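PDB 1YCO: branched-chain phosphotransacylase from Enterococcus faecalis, which probably transfers branched-chain acyl groups between coenzyme A and phosphate. Local coordinates for residues K95-E107 with T113-P125. Sequence-based numbering, arbitrary orientation.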
ATOM      1  N   LYS A  95     -28.970  -3.071   7.631  1.00 49.78           N
ATOM      2  CA  LYS A  95     -28.000  -4.135   7.411  1.00 48.29           C
ATOM      3  C   LYS A  95     -28.755  -5.373   6.929  1.00 46.13           C
ATOM      4  O   LYS A  95     -29.791  -5.729   7.489  1.00 48.76           O
ATOM      5  CB  LYS A  95     -27.257  -4.413   8.721  1.00 47.52           C
ATOM      6  CG  LYS A  95     -26.050  -5.320   8.624  1.00 45.85           C
ATOM      7  CD  LYS A  95     -25.277  -5.290   9.954  1.00 45.19           C
ATOM      8  CE  LYS A  95     -24.100  -6.254   9.959  1.00 41.15           C
ATOM      9  NZ  LYS A  95     -24.540  -7.655   9.792  1.00 39.98           N
ATOM     10  N   ASN A  96     -28.249  -6.008   5.875  1.00 44.81           N
ATOM     11  CA  ASN A  96     -28.896  -7.188   5.312  1.00 42.89           C
ATOM     12  C   ASN A  96     -27.883  -8.190   4.772  1.00 41.46           C
ATOM     13  O   ASN A  96     -28.196  -8.982   3.886  1.00 41.81           O
ATOM     14  CB  ASN A  96     -29.848  -6.791   4.180  1.00 44.26           C
ATOM     15  CG  ASN A  96     -29.128  -6.564   2.872  1.00 45.77           C
ATOM     16  OD1 ASN A  96     -28.316  -5.652   2.746  1.00 44.75           O
ATOM     17  ND2 ASN A  96     -29.407  -7.416   1.890  1.00 47.21           N
ATOM     18  N   LYS A  97     -26.665  -8.137   5.299  1.00 40.40           N
ATOM     19  CA  LYS A  97     -25.594  -9.055   4.911  1.00 37.85           C
ATOM     20  C   LYS A  97     -24.867  -9.415   6.191  1.00 36.54           C
ATOM     21  O   LYS A  97     -24.774  -8.590   7.102  1.00 36.70           O
ATOM     22  CB  LYS A  97     -24.619  -8.384   3.938  1.00 39.51           C
ATOM     23  CG  LYS A  97     -25.195  -8.125   2.569  1.00 40.50           C
ATOM     24  CD  LYS A  97     -25.604  -9.421   1.934  1.00 41.89           C
ATOM     25  CE  LYS A  97     -26.161  -9.212   0.555  1.00 45.25           C
ATOM     26  NZ  LYS A  97     -26.515 -10.548  -0.034  1.00 49.69           N
ATOM     27  N   PRO A  98     -24.345 -10.648   6.279  1.00 35.46           N
ATOM     28  CA  PRO A  98     -23.619 -11.120   7.465  1.00 35.77           C
ATOM     29  C   PRO A  98     -22.757 -10.033   8.113  1.00 35.93           C
ATOM     30  O   PRO A  98     -22.753  -9.873   9.337  1.00 35.48           O
ATOM     31  CB  PRO A  98     -22.790 -12.277   6.916  1.00 34.57           C
ATOM     32  CG  PRO A  98     -23.703 -12.861   5.894  1.00 34.88           C
ATOM     33  CD  PRO A  98     -24.293 -11.649   5.198  1.00 34.76           C
ATOM     34  N   ILE A  99     -22.033  -9.281   7.288  1.00 35.42           N
ATOM     35  CA  ILE A  99     -21.179  -8.210   7.796  1.00 35.97           C
ATOM     36  C   ILE A  99     -21.106  -7.029   6.827  1.00 35.64           C
ATOM     37  O   ILE A  99     -21.437  -7.158   5.651  1.00 34.54           O
ATOM     38  CB  ILE A  99     -19.730  -8.684   8.021  1.00 37.48           C
ATOM     39  CG1 ILE A  99     -19.003  -8.753   6.685  1.00 38.28           C
ATOM     40  CG2 ILE A  99     -19.703 -10.053   8.695  1.00 39.30           C
ATOM     41  CD1 ILE A  99     -17.711  -7.965   6.663  1.00 37.94           C
ATOM     42  N   LEU A 100     -20.671  -5.880   7.333  1.00 35.25           N
ATOM     43  CA  LEU A 100     -20.509  -4.695   6.506  1.00 34.18           C
ATOM     44  C   LEU A 100     -19.042  -4.635   6.077  1.00 34.01           C
ATOM     45  O   LEU A 100     -18.151  -5.054   6.814  1.00 33.29           O
ATOM     46  CB  LEU A 100     -20.854  -3.424   7.294  1.00 34.81           C
ATOM     47  CG  LEU A 100     -22.303  -3.206   7.772  1.00 38.20           C
ATOM     48  CD1 LEU A 100     -22.385  -1.925   8.599  1.00 35.19           C
ATOM     49  CD2 LEU A 100     -23.241  -3.128   6.576  1.00 36.53           C
ATOM     50  N   SER A 101     -18.800  -4.113   4.886  1.00 32.34           N
ATOM     51  CA  SER A 101     -17.452  -3.987   4.387  1.00 32.97           C
ATOM     52  C   SER A 101     -17.381  -2.728   3.533  1.00 31.00           C
ATOM     53  O   SER A 101     -18.399  -2.095   3.261  1.00 30.55           O
ATOM     54  CB  SER A 101     -17.064  -5.215   3.536  1.00 34.83           C
ATOM     55  OG  SER A 101     -17.847  -5.326   2.349  1.00 35.60           O
ATOM     56  N   HIS A 102     -16.181  -2.356   3.121  1.00 30.02           N
ATOM     57  CA  HIS A 102     -16.052  -1.204   2.266  1.00 30.10           C
ATOM     58  C   HIS A 102     -15.461  -1.726   0.980  1.00 29.03           C
ATOM     59  O   HIS A 102     -14.570  -2.583   0.979  1.00 28.52           O
ATOM     60  CB  HIS A 102     -15.153  -0.143   2.889  1.00 32.26           C
ATOM     61  CG  HIS A 102     -15.005   1.089   2.050  1.00 34.95           C
ATOM     62  ND1 HIS A 102     -14.245   1.117   0.900  1.00 34.60           N
ATOM     63  CD2 HIS A 102     -15.535   2.329   2.183  1.00 36.17           C
ATOM     64  CE1 HIS A 102     -14.313   2.322   0.359  1.00 37.51           C
ATOM     65  NE2 HIS A 102     -15.090   3.076   1.117  1.00 38.67           N
ATOM     66  N   VAL A 103     -15.997  -1.221  -0.117  1.00 27.49           N
ATOM     67  CA  VAL A 103     -15.554  -1.610  -1.440  1.00 29.42           C
ATOM     68  C   VAL A 103     -15.334  -0.352  -2.268  1.00 30.11           C
ATOM     69  O   VAL A 103     -16.162   0.555  -2.275  1.00 30.87           O
ATOM     70  CB  VAL A 103     -16.611  -2.487  -2.155  1.00 29.20           C
ATOM     71  CG1 VAL A 103     -16.235  -2.683  -3.626  1.00 28.02           C
ATOM     72  CG2 VAL A 103     -16.727  -3.835  -1.456  1.00 27.26           C
ATOM     73  N   ALA A 104     -14.217  -0.323  -2.983  1.00 29.92           N
ATOM     74  CA  ALA A 104     -13.871   0.807  -3.819  1.00 28.95           C
ATOM     75  C   ALA A 104     -13.713   0.369  -5.265  1.00 29.58           C
ATOM     76  O   ALA A 104     -13.317  -0.769  -5.552  1.00 27.57           O
ATOM     77  CB  ALA A 104     -12.565   1.448  -3.334  1.00 24.12           C
ATOM     78  N   MET A 105     -14.035   1.280  -6.179  1.00 31.12           N
ATOM     79  CA  MET A 105     -13.863   1.011  -7.602  1.00 32.32           C
ATOM     80  C   MET A 105     -12.685   1.870  -8.045  1.00 28.54           C
ATOM     81  O   MET A 105     -12.652   3.073  -7.791  1.00 28.72           O
ATOM     82  CB  MET A 105     -15.116   1.376  -8.411  1.00 36.94           C
ATOM     83  CG  MET A 105     -14.879   1.240  -9.922  1.00 42.17           C
ATOM     84  SD  MET A 105     -16.216   0.495 -10.864  1.00 51.59           S
ATOM     85  CE  MET A 105     -16.999   1.947 -11.583  1.00 45.44           C
ATOM     86  N   VAL A 106     -11.720   1.234  -8.693  1.00 27.68           N
ATOM     87  CA  VAL A 106     -10.513   1.908  -9.166  1.00 28.81           C
ATOM     88  C   VAL A 106     -10.376   1.900 -10.696  1.00 29.66           C
ATOM     89  O   VAL A 106     -10.487   0.855 -11.332  1.00 27.16           O
ATOM     90  CB  VAL A 106      -9.245   1.239  -8.583  1.00 26.75           C
ATOM     91  CG1 VAL A 106      -8.018   2.072  -8.896  1.00 26.97           C
ATOM     92  CG2 VAL A 106      -9.396   1.040  -7.081  1.00 28.13           C
ATOM     93  N   GLU A 107     -10.124   3.068 -11.274  1.00 33.06           N
ATOM     94  CA  GLU A 107      -9.950   3.180 -12.715  1.00 36.85           C
ATOM     95  C   GLU A 107      -8.568   3.756 -13.020  1.00 38.15           C
ATOM     96  O   GLU A 107      -8.268   4.902 -12.669  1.00 38.54           O
ATOM     97  CB  GLU A 107     -11.034   4.073 -13.313  1.00 39.90           C
ATOM     98  CG  GLU A 107     -12.434   3.464 -13.261  1.00 48.36           C
ATOM     99  CD  GLU A 107     -13.508   4.356 -13.886  1.00 52.66           C
ATOM    100  OE1 GLU A 107     -13.316   4.789 -15.048  1.00 55.57           O
ATOM    101  OE2 GLU A 107     -14.541   4.608 -13.219  1.00 52.11           O
ATOM    102  N   THR A 113      -9.301  -1.550 -14.845  1.00 44.84           N
ATOM    103  CA  THR A 113     -10.259  -1.310 -13.791  1.00 44.54           C
ATOM    104  C   THR A 113     -10.387  -2.494 -12.850  1.00 42.24           C
ATOM    105  O   THR A 113     -10.200  -3.644 -13.247  1.00 42.07           O
ATOM    106  CB  THR A 113     -11.639  -1.017 -14.381  1.00 46.82           C
ATOM    107  OG1 THR A 113     -11.518   0.015 -15.364  1.00 52.13           O
ATOM    108  CG2 THR A 113     -12.601  -0.563 -13.297  1.00 46.22           C
ATOM    109  N   PHE A 114     -10.707  -2.208 -11.593  1.00 38.85           N
ATOM    110  CA  PHE A 114     -10.877  -3.266 -10.608  1.00 35.41           C
ATOM    111  C   PHE A 114     -11.421  -2.771  -9.279  1.00 34.37           C
ATOM    112  O   PHE A 114     -11.340  -1.592  -8.945  1.00 30.61           O
ATOM    113  CB  PHE A 114      -9.554  -3.995 -10.371  1.00 33.49           C
ATOM    114  CG  PHE A 114      -8.460  -3.120  -9.834  1.00 34.22           C
ATOM    115  CD1 PHE A 114      -8.475  -2.682  -8.516  1.00 31.93           C
ATOM    116  CD2 PHE A 114      -7.389  -2.765 -10.645  1.00 34.01           C
ATOM    117  CE1 PHE A 114      -7.439  -1.906  -8.014  1.00 32.77           C
ATOM    118  CE2 PHE A 114      -6.348  -1.988 -10.149  1.00 34.39           C
ATOM    119  CZ  PHE A 114      -6.372  -1.559  -8.833  1.00 35.02           C
ATOM    120  N   LEU A 115     -11.978  -3.700  -8.519  1.00 31.46           N
ATOM    121  CA  LEU A 115     -12.510  -3.362  -7.222  1.00 30.65           C
ATOM    122  C   LEU A 115     -11.439  -3.658  -6.174  1.00 30.99           C
ATOM    123  O   LEU A 115     -10.639  -4.582  -6.322  1.00 30.63           O
ATOM    124  CB  LEU A 115     -13.787  -4.164  -6.952  1.00 29.73           C
ATOM    125  CG  LEU A 115     -14.905  -4.073  -8.010  1.00 29.50           C
ATOM    126  CD1 LEU A 115     -16.146  -4.823  -7.493  1.00 31.36           C
ATOM    127  CD2 LEU A 115     -15.275  -2.620  -8.281  1.00 32.35           C
ATOM    128  N   LEU A 116     -11.408  -2.822  -5.148  1.00 29.10           N
ATOM    129  CA  LEU A 116     -10.477  -2.961  -4.046  1.00 28.18           C
ATOM    130  C   LEU A 116     -11.335  -3.076  -2.800  1.00 29.46           C
ATOM    131  O   LEU A 116     -12.256  -2.279  -2.598  1.00 29.16           O
ATOM    132  CB  LEU A 116      -9.586  -1.724  -3.932  1.00 25.47           C
ATOM    133  CG  LEU A 116      -8.624  -1.661  -2.731  1.00 25.89           C
ATOM    134  CD1 LEU A 116      -7.684  -2.851  -2.722  1.00 22.31           C
ATOM    135  CD2 LEU A 116      -7.838  -0.360  -2.800  1.00 25.23           C
ATOM    136  N   THR A 117     -11.061  -4.053  -1.955  1.00 31.15           N
ATOM    137  CA  THR A 117     -11.903  -4.124  -0.802  1.00 31.93           C
ATOM    138  C   THR A 117     -11.344  -4.290   0.576  1.00 36.05           C
ATOM    139  O   THR A 117     -10.453  -5.094   0.886  1.00 34.15           O
ATOM    140  CB  THR A 117     -13.057  -5.139  -0.981  1.00 28.10           C
ATOM    141  OG1 THR A 117     -13.758  -5.252   0.257  1.00 27.11           O
ATOM    142  CG2 THR A 117     -12.547  -6.484  -1.401  1.00 20.42           C
ATOM    143  N   ASP A 118     -11.955  -3.434   1.374  1.00 40.62           N
ATOM    144  CA  ASP A 118     -11.792  -3.245   2.776  1.00 40.46           C
ATOM    145  C   ASP A 118     -10.607  -2.504   3.317  1.00 38.81           C
ATOM    146  O   ASP A 118      -9.745  -3.066   3.968  1.00 36.70           O
ATOM    147  CB  ASP A 118     -12.020  -4.546   3.505  1.00 44.34           C
ATOM    148  CG  ASP A 118     -13.067  -4.385   4.592  1.00 48.81           C
ATOM    149  OD1 ASP A 118     -13.332  -5.374   5.315  1.00 55.50           O
ATOM    150  OD2 ASP A 118     -13.605  -3.252   4.715  1.00 42.11           O
ATOM    151  N   CYS A 119     -10.633  -1.197   3.078  1.00 38.73           N
ATOM    152  CA  CYS A 119      -9.608  -0.298   3.563  1.00 39.98           C
ATOM    153  C   CYS A 119     -10.230   0.781   4.456  1.00 39.44           C
ATOM    154  O   CYS A 119      -9.722   1.904   4.525  1.00 39.90           O
ATOM    155  CB  CYS A 119      -8.899   0.335   2.384  1.00 42.94           C
ATOM    156  SG  CYS A 119      -9.978   0.726   1.008  1.00 49.53           S
ATOM    157  N   ALA A 120     -11.330   0.432   5.135  1.00 38.71           N
ATOM    158  CA  ALA A 120     -12.033   1.358   6.032  1.00 39.65           C
ATOM    159  C   ALA A 120     -12.871   0.711   7.141  1.00 40.72           C
ATOM    160  O   ALA A 120     -13.016   1.288   8.220  1.00 43.30           O
ATOM    161  CB  ALA A 120     -12.929   2.297   5.218  1.00 40.42           C
ATOM    162  N   MET A 121     -13.419  -0.475   6.889  1.00 41.76           N
ATOM    163  CA  MET A 121     -14.270  -1.137   7.878  1.00 43.10           C
ATOM    164  C   MET A 121     -13.603  -2.180   8.782  1.00 44.04           C
ATOM    165  O   MET A 121     -13.451  -1.967   9.985  1.00 45.54           O
ATOM    166  CB  MET A 121     -15.475  -1.799   7.193  1.00 44.63           C
ATOM    167  CG  MET A 121     -16.516  -0.851   6.602  1.00 48.23           C
ATOM    168  SD  MET A 121     -17.377   0.207   7.826  1.00 50.11           S
ATOM    169  CE  MET A 121     -18.466  -0.979   8.588  1.00 48.02           C
ATOM    170  N   ASN A 122     -13.224  -3.315   8.208  1.00 40.21           N
ATOM    171  CA  ASN A 122     -12.620  -4.386   8.979  1.00 37.93           C
ATOM    172  C   ASN A 122     -11.112  -4.256   9.117  1.00 37.17           C
ATOM    173  O   ASN A 122     -10.374  -4.455   8.164  1.00 38.54           O
ATOM    174  CB  ASN A 122     -13.020  -5.717   8.340  1.00 36.86           C
ATOM    175  CG  ASN A 122     -14.543  -5.870   8.245  1.00 36.83           C
ATOM    176  OD1 ASN A 122     -15.201  -6.252   9.212  1.00 37.26           O
ATOM    177  ND2 ASN A 122     -15.106  -5.534   7.087  1.00 31.97           N
ATOM    178  N   ILE A 123     -10.663  -3.935  10.325  1.00 36.70           N
ATOM    179  CA  ILE A 123      -9.246  -3.744  10.604  1.00 35.47           C
ATOM    180  C   ILE A 123      -8.292  -4.854  10.189  1.00 34.11           C
ATOM    181  O   ILE A 123      -7.349  -4.623   9.430  1.00 35.40           O
ATOM    182  CB  ILE A 123      -9.014  -3.477  12.084  1.00 36.39           C
ATOM    183  CG1 ILE A 123      -9.802  -2.236  12.506  1.00 37.53           C
ATOM    184  CG2 ILE A 123      -7.494  -3.278  12.348  1.00 37.66           C
ATOM    185  CD1 ILE A 123      -9.792  -1.994  14.012  1.00 39.83           C
ATOM    186  N   ALA A 124      -8.526  -6.051  10.700  1.00 32.12           N
ATOM    187  CA  ALA A 124      -7.654  -7.178  10.399  1.00 32.02           C
ATOM    188  C   ALA A 124      -8.482  -8.454  10.359  1.00 32.22           C
ATOM    189  O   ALA A 124      -8.343  -9.332  11.203  1.00 30.41           O
ATOM    190  CB  ALA A 124      -6.567  -7.282  11.462  1.00 30.34           C
ATOM    191  N   PRO A 125      -9.351  -8.571   9.347  1.00 34.61           N
ATOM    192  CA  PRO A 125     -10.250  -9.707   9.123  1.00 34.92           C
ATOM    193  C   PRO A 125      -9.678 -11.105   9.379  1.00 35.04           C
ATOM    194  O   PRO A 125      -8.530 -11.400   9.027  1.00 36.86           O
ATOM    195  CB  PRO A 125     -10.666  -9.528   7.668  1.00 36.13           C
ATOM    196  CG  PRO A 125     -10.614  -8.047   7.476  1.00 37.62           C
ATOM    197  CD  PRO A 125      -9.345  -7.673   8.176  1.00 36.32           C
TER
HETATM  198  O   HOH W   1     -17.951  -4.527   9.970  1.00 50.51           O
HETATM  199  O   HOH W   2     -16.156  -6.565   0.278  1.00 24.99           O
HETATM  200  O   HOH W   3     -12.175  -0.372   0.036  1.00 27.74           O
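Asn122 reaches back from the loop after strand 113-117 and ties that loop to Leu100, just before strand 101-107. Its CB is directed toward 95-107, and with CG anti to the carbonyl carbon (chi1 -56°) the amide is brought to Leu100 O. Asn122 ND2 comes nearest Ile99 CD1 (3.6 Å), with CG and OD1 farther off, and OD1 weakly accepts from a water that also donates to Leu100 O. Asn122 ND2 donates to Leu100 O at 3.1 Å (N-H...O 162°), in the carbonyl plane on a lone pair; its modelled approach to Asp118 OD1 is implausibly short, so that bond's details are doubtful. Asp118 OD2, met from above the carboxylate plane, accepts from His102 N at 3.2 Å. His102 O is gripped from opposite faces by Asp118 N (2.8 Å) and Thr117 OG1 (2.9 Å). Beyond, paired backbone bonds at Ala104-Leu116 and Val106-Phe114 define an antiparallel beta hairpin, with 154° between the strands' N-to-C directions. There Val106 CB sits over the Phe114 ring face, 4.1 Å from its centroid, a CH-pi contact. Within the mixed sheet, 101-107 lies between 113-117 and edge strand 238-244, 113-117 adjoins 215-217, and helix 127-143 packs on Thr117 and Asp118 through Ile133.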